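Local coordinates for protein sawadee homeodomain homolog 1 (Arabidopsis thaliana, PDB 4IUP) that binds methylated histone H3 tails through its SAWADEE domain and serves RNA-directed DNA methylation in association with RNA polymerase IV, at residues His102-Arg114 / Thr120-Arg132. The protein carries 2 engineered substitutions. Sequence-based numbering, arbitrary orientation.
Sequences HDHARCNCVFLVR and TEESLGLERICRR. With ZN (zinc ion), chain D.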
loop_
_atom_site.group_PDB
_atom_site.type_symbol
_atom_site.label_atom_id
_atom_site.label_comp_id
_atom_site.label_asym_id
_atom_site.label_seq_id
_atom_site.Cartn_x
_atom_site.Cartn_y
_atom_site.Cartn_z
ATOM N N HIS A 102 -2.547 0.831 -25.231
ATOM C CA HIS A 102 -1.201 1.295 -24.904
ATOM C C HIS A 102 -0.158 0.201 -25.081
ATOM O O HIS A 102 -0.496 -0.982 -25.211
ATOM C CB HIS A 102 -1.154 1.856 -23.473
ATOM C CG HIS A 102 -0.989 0.811 -22.414
ATOM N ND1 HIS A 102 0.215 0.189 -22.167
ATOM C CD2 HIS A 102 -1.867 0.293 -21.521
ATOM C CE1 HIS A 102 0.072 -0.675 -21.178
ATOM N NE2 HIS A 102 -1.183 -0.631 -20.766
ATOM N N ASP A 103 1.107 0.609 -25.076
ATOM C CA ASP A 103 2.226 -0.318 -25.214
ATOM C C ASP A 103 2.979 -0.473 -23.887
ATOM O O ASP A 103 2.428 -0.197 -22.820
ATOM C CB ASP A 103 3.169 0.113 -26.361
ATOM C CG ASP A 103 3.911 1.429 -26.084
ATOM O OD1 ASP A 103 3.791 2.010 -24.984
ATOM O OD2 ASP A 103 4.647 1.887 -26.988
ATOM N N HIS A 104 4.235 -0.898 -23.981
ATOM C CA HIS A 104 5.128 -1.149 -22.844
ATOM C C HIS A 104 5.580 0.122 -22.107
ATOM O O HIS A 104 6.079 0.046 -20.977
ATOM C CB HIS A 104 6.378 -1.848 -23.376
ATOM C CG HIS A 104 7.079 -1.059 -24.439
ATOM N ND1 HIS A 104 6.753 -1.154 -25.775
ATOM C CD2 HIS A 104 8.042 -0.109 -24.355
ATOM C CE1 HIS A 104 7.503 -0.319 -26.470
ATOM N NE2 HIS A 104 8.294 0.328 -25.631
ATOM N N ALA A 105 5.435 1.277 -22.753
ATOM C CA ALA A 105 6.019 2.523 -22.247
ATOM C C ALA A 105 5.232 3.150 -21.100
ATOM O O ALA A 105 5.818 3.724 -20.178
ATOM C CB ALA A 105 6.187 3.531 -23.379
ATOM N N ARG A 106 3.909 3.045 -21.171
ATOM C CA ARG A 106 3.021 3.763 -20.260
ATOM C C ARG A 106 1.648 3.120 -20.282
ATOM O O ARG A 106 1.073 2.913 -21.348
ATOM C CB ARG A 106 2.895 5.225 -20.703
ATOM C CG ARG A 106 1.984 6.094 -19.835
ATOM C CD ARG A 106 2.802 6.761 -18.774
ATOM N NE ARG A 106 2.060 7.650 -17.882
ATOM C CZ ARG A 106 2.533 8.033 -16.700
ATOM N NH1 ARG A 106 3.717 7.584 -16.303
ATOM N NH2 ARG A 106 1.835 8.844 -15.909
ATOM N N CYS A 107 1.121 2.806 -19.107
ATOM C CA CYS A 107 -0.237 2.286 -19.017
ATOM C C CYS A 107 -1.227 3.444 -18.899
ATOM O O CYS A 107 -1.020 4.354 -18.096
ATOM C CB CYS A 107 -0.359 1.332 -17.830
ATOM S SG CYS A 107 -2.042 0.838 -17.431
ATOM N N ASN A 108 -2.278 3.413 -19.723
ATOM C CA ASN A 108 -3.367 4.394 -19.656
ATOM C C ASN A 108 -4.709 3.777 -19.241
ATOM O O ASN A 108 -5.774 4.370 -19.453
ATOM C CB ASN A 108 -3.496 5.196 -20.971
ATOM C CG ASN A 108 -3.839 4.326 -22.178
ATOM O OD1 ASN A 108 -3.978 3.106 -22.073
ATOM N ND2 ASN A 108 -3.980 4.965 -23.341
ATOM N N CYS A 109 -4.656 2.581 -18.652
ATOM C CA CYS A 109 -5.840 1.974 -18.053
ATOM C C CYS A 109 -6.257 2.790 -16.826
ATOM O O CYS A 109 -5.409 3.430 -16.173
ATOM C CB CYS A 109 -5.582 0.510 -17.675
ATOM S SG CYS A 109 -5.157 -0.552 -19.082
ATOM N N VAL A 110 -7.558 2.798 -16.539
ATOM C CA VAL A 110 -8.092 3.539 -15.392
ATOM C C VAL A 110 -8.663 2.563 -14.358
ATOM O O VAL A 110 -9.568 1.783 -14.656
ATOM C CB VAL A 110 -9.175 4.573 -15.812
ATOM C CG1 VAL A 110 -9.678 5.359 -14.599
ATOM C CG2 VAL A 110 -8.635 5.533 -16.868
ATOM N N PHE A 111 -8.123 2.626 -13.146
ATOM C CA PHE A 111 -8.496 1.712 -12.077
ATOM C C PHE A 111 -9.314 2.484 -11.056
ATOM O O PHE A 111 -8.800 3.400 -10.411
ATOM C CB PHE A 111 -7.245 1.113 -11.419
ATOM C CG PHE A 111 -6.315 0.420 -12.391
ATOM C CD1 PHE A 111 -6.421 -0.952 -12.623
ATOM C CD2 PHE A 111 -5.334 1.143 -13.072
ATOM C CE1 PHE A 111 -5.570 -1.597 -13.527
ATOM C CE2 PHE A 111 -4.479 0.513 -13.984
ATOM C CZ PHE A 111 -4.594 -0.864 -14.207
ATOM N N LEU A 112 -10.592 2.140 -10.934
ATOM C CA LEU A 112 -11.420 2.724 -9.883
ATOM C C LEU A 112 -11.146 1.944 -8.600
ATOM O O LEU A 112 -11.354 0.726 -8.547
ATOM C CB LEU A 112 -12.907 2.684 -10.252
ATOM C CG LEU A 112 -13.895 3.213 -9.198
ATOM C CD1 LEU A 112 -13.870 4.729 -9.145
ATOM C CD2 LEU A 112 -15.306 2.704 -9.477
ATOM N N VAL A 113 -10.647 2.637 -7.581
ATOM C CA VAL A 113 -10.357 1.985 -6.309
ATOM C C VAL A 113 -11.303 2.485 -5.233
ATOM O O VAL A 113 -11.769 3.624 -5.288
ATOM C CB VAL A 113 -8.857 2.127 -5.866
ATOM C CG1 VAL A 113 -7.913 1.743 -7.008
ATOM C CG2 VAL A 113 -8.533 3.531 -5.351
ATOM N N ARG A 114 -11.612 1.610 -4.282
ATOM C CA ARG A 114 -12.357 1.994 -3.099
ATOM C C ARG A 114 -11.441 1.846 -1.898
ATOM O O ARG A 114 -10.948 0.748 -1.613
ATOM C CB ARG A 114 -13.593 1.117 -2.927
ATOM C CG ARG A 114 -14.455 1.501 -1.733
ATOM C CD ARG A 114 -15.719 0.652 -1.687
ATOM N NE ARG A 114 -16.626 0.952 -2.795
ATOM C CZ ARG A 114 -17.876 0.499 -2.883
ATOM N NH1 ARG A 114 -18.380 -0.272 -1.928
ATOM N NH2 ARG A 114 -18.623 0.819 -3.929
ATOM N N THR A 120 -14.255 5.720 0.506
ATOM C CA THR A 120 -14.365 6.629 -0.631
ATOM C C THR A 120 -13.763 5.998 -1.883
ATOM O O THR A 120 -12.991 5.038 -1.790
ATOM C CB THR A 120 -13.670 7.979 -0.358
ATOM O OG1 THR A 120 -12.289 7.752 -0.048
ATOM C CG2 THR A 120 -14.341 8.706 0.803
ATOM N N GLU A 121 -14.110 6.542 -3.047
ATOM C CA GLU A 121 -13.609 6.001 -4.311
ATOM C C GLU A 121 -12.825 7.035 -5.116
ATOM O O GLU A 121 -13.075 8.240 -5.012
ATOM C CB GLU A 121 -14.752 5.403 -5.140
ATOM C CG GLU A 121 -15.339 4.139 -4.529
ATOM C CD GLU A 121 -16.411 3.493 -5.385
ATOM O OE1 GLU A 121 -17.035 4.195 -6.206
ATOM O OE2 GLU A 121 -16.628 2.270 -5.236
ATOM N N GLU A 122 -11.868 6.555 -5.907
ATOM C CA GLU A 122 -11.028 7.421 -6.728
ATOM C C GLU A 122 -10.586 6.651 -7.967
ATOM O O GLU A 122 -10.300 5.457 -7.887
ATOM C CB GLU A 122 -9.799 7.889 -5.935
ATOM C CG GLU A 122 -8.886 8.853 -6.689
ATOM C CD GLU A 122 -7.802 9.490 -5.823
ATOM O OE1 GLU A 122 -7.632 9.096 -4.644
ATOM O OE2 GLU A 122 -7.104 10.392 -6.338
ATOM N N SER A 123 -10.558 7.333 -9.110
ATOM C CA SER A 123 -10.008 6.767 -10.329
ATOM C C SER A 123 -8.503 7.028 -10.387
ATOM O O SER A 123 -8.068 8.176 -10.377
ATOM C CB SER A 123 -10.710 7.357 -11.553
ATOM O OG SER A 123 -12.065 6.943 -11.585
ATOM N N LEU A 124 -7.717 5.954 -10.441
ATOM C CA LEU A 124 -6.258 6.047 -10.422
ATOM C C LEU A 124 -5.629 5.387 -11.642
ATOM O O LEU A 124 -6.171 4.426 -12.200
ATOM C CB LEU A 124 -5.687 5.412 -9.144
ATOM C CG LEU A 124 -6.044 6.069 -7.799
ATOM C CD1 LEU A 124 -5.491 5.255 -6.646
ATOM C CD2 LEU A 124 -5.519 7.489 -7.734
ATOM N N GLY A 125 -4.481 5.912 -12.052
ATOM C CA GLY A 125 -3.675 5.262 -13.073
ATOM C C GLY A 125 -2.720 4.269 -12.431
ATOM O O GLY A 125 -2.538 4.251 -11.195
ATOM N N LEU A 126 -2.100 3.447 -13.271
ATOM C CA LEU A 126 -1.146 2.448 -12.801
ATOM C C LEU A 126 -0.002 3.092 -12.007
ATOM O O LEU A 126 0.557 2.479 -11.095
ATOM C CB LEU A 126 -0.580 1.635 -13.978
ATOM C CG LEU A 126 0.126 0.327 -13.592
ATOM C CD1 LEU A 126 -0.868 -0.654 -12.977
ATOM C CD2 LEU A 126 0.831 -0.286 -14.800
ATOM N N GLU A 127 0.324 4.333 -12.348
ATOM C CA GLU A 127 1.458 5.037 -11.741
ATOM C C GLU A 127 1.219 5.458 -10.281
ATOM O O GLU A 127 2.126 5.970 -9.628
ATOM C CB GLU A 127 1.870 6.240 -12.606
ATOM C CG GLU A 127 0.985 7.497 -12.480
ATOM C CD GLU A 127 -0.382 7.392 -13.155
ATOM O OE1 GLU A 127 -0.609 6.471 -13.974
ATOM O OE2 GLU A 127 -1.238 8.261 -12.864
ATOM N N ARG A 128 0.000 5.253 -9.783
ATOM C CA ARG A 128 -0.337 5.580 -8.396
ATOM C C ARG A 128 -0.769 4.368 -7.572
ATOM O O ARG A 128 -1.274 4.514 -6.464
ATOM C CB ARG A 128 -1.412 6.676 -8.340
ATOM C CG ARG A 128 -0.922 8.005 -8.895
ATOM C CD ARG A 128 -1.689 9.219 -8.385
ATOM N NE ARG A 128 -1.035 10.424 -8.891
ATOM C CZ ARG A 128 -1.094 11.636 -8.342
ATOM N NH1 ARG A 128 -1.806 11.863 -7.239
ATOM N NH2 ARG A 128 -0.434 12.634 -8.918
ATOM N N ILE A 129 -0.575 3.172 -8.111
ATOM C CA ILE A 129 -0.966 1.963 -7.396
ATOM C C ILE A 129 0.160 0.922 -7.381
ATOM O O ILE A 129 0.927 0.809 -8.340
ATOM C CB ILE A 129 -2.305 1.368 -7.932
ATOM C CG1 ILE A 129 -2.186 0.927 -9.396
ATOM C CG2 ILE A 129 -3.472 2.370 -7.763
ATOM C CD1 ILE A 129 -3.467 0.277 -9.940
ATOM N N CYS A 130 0.261 0.184 -6.281
ATOM C CA CYS A 130 1.254 -0.886 -6.140
ATOM C C CYS A 130 0.571 -2.180 -5.738
ATOM O O CYS A 130 -0.401 -2.160 -4.989
ATOM C CB CYS A 130 2.295 -0.525 -5.083
ATOM S SG CYS A 130 3.583 0.610 -5.657
ATOM N N ARG A 131 1.089 -3.306 -6.215
ATOM C CA ARG A 131 0.462 -4.597 -5.945
ATOM C C ARG A 131 1.054 -5.256 -4.702
ATOM O O ARG A 131 2.133 -4.883 -4.249
ATOM C CB ARG A 131 0.570 -5.530 -7.162
ATOM C CG ARG A 131 1.991 -6.032 -7.463
ATOM C CD ARG A 131 1.979 -7.129 -8.525
ATOM N NE ARG A 131 3.334 -7.559 -8.880
ATOM C CZ ARG A 131 4.016 -8.516 -8.249
ATOM N NH1 ARG A 131 3.478 -9.171 -7.224
ATOM N NH2 ARG A 131 5.243 -8.828 -8.649
ATOM N N ARG A 132 0.336 -6.234 -4.161
ATOM C CA ARG A 132 0.839 -7.047 -3.059
ATOM C C ARG A 132 1.613 -8.220 -3.653
ATOM O O ARG A 132 1.329 -8.624 -4.789
ATOM C CB ARG A 132 -0.323 -7.559 -2.198
ATOM C CG ARG A 132 -1.198 -6.462 -1.561
ATOM C CD ARG A 132 -0.460 -5.658 -0.484
ATOM N NE ARG A 132 0.243 -6.541 0.451
ATOM C CZ ARG A 132 1.526 -6.436 0.786
ATOM N NH1 ARG A 132 2.287 -5.463 0.291
ATOM N NH2 ARG A 132 2.055 -7.312 1.629
HETATM ZN ZN ZN D . -2.848 -0.832 -18.908
HETATM O O HOH W 1 -2.760 3.719 -15.980
HETATM O O HOH W 2 0.601 4.790 -16.037
HETATM O O HOH W 3 -2.207 6.541 -16.292
#
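With CG opposite the carbonyl carbon (chi1 -56°), F111 turns its ring beneath I129, whose CG1 sits between backbone N and carbonyl carbon (chi1 63°) and lays CD1 over one ring face, a CH-pi contact 3.9 Å from the centroid. The setting is the antiparallel beta hairpin 110-115/121-124, with 121-124 an outermost strand, in what is consistent with the second tudor-like unit of the SAWADEE domain, beside its zinc site. Two backbone hydrogen bonds each join F111 with L124 and V113 with E122; F111 N reaches L124 O at 2.8 Å. On the F111 face, the side chains of V113 and L124 cross at about a right angle, CG2 touching CD1. On the other face, R114 grips E121 side-on: NE and NH2 each lie 2.8 Å from the single oxygen OE2, which stays in the guanidinium plane while the carboxylate is turned 43° from it. A leucine at R114 would probably leave the E121 carboxylate without its charged mate and free to swing. Beyond the strands, H102, C107 and C109 hold zinc with C68, and L126 CD2 packs on C107 CB at 3.6 Å. One water accepts from L126 N and lies 2.7 Å from C109 O.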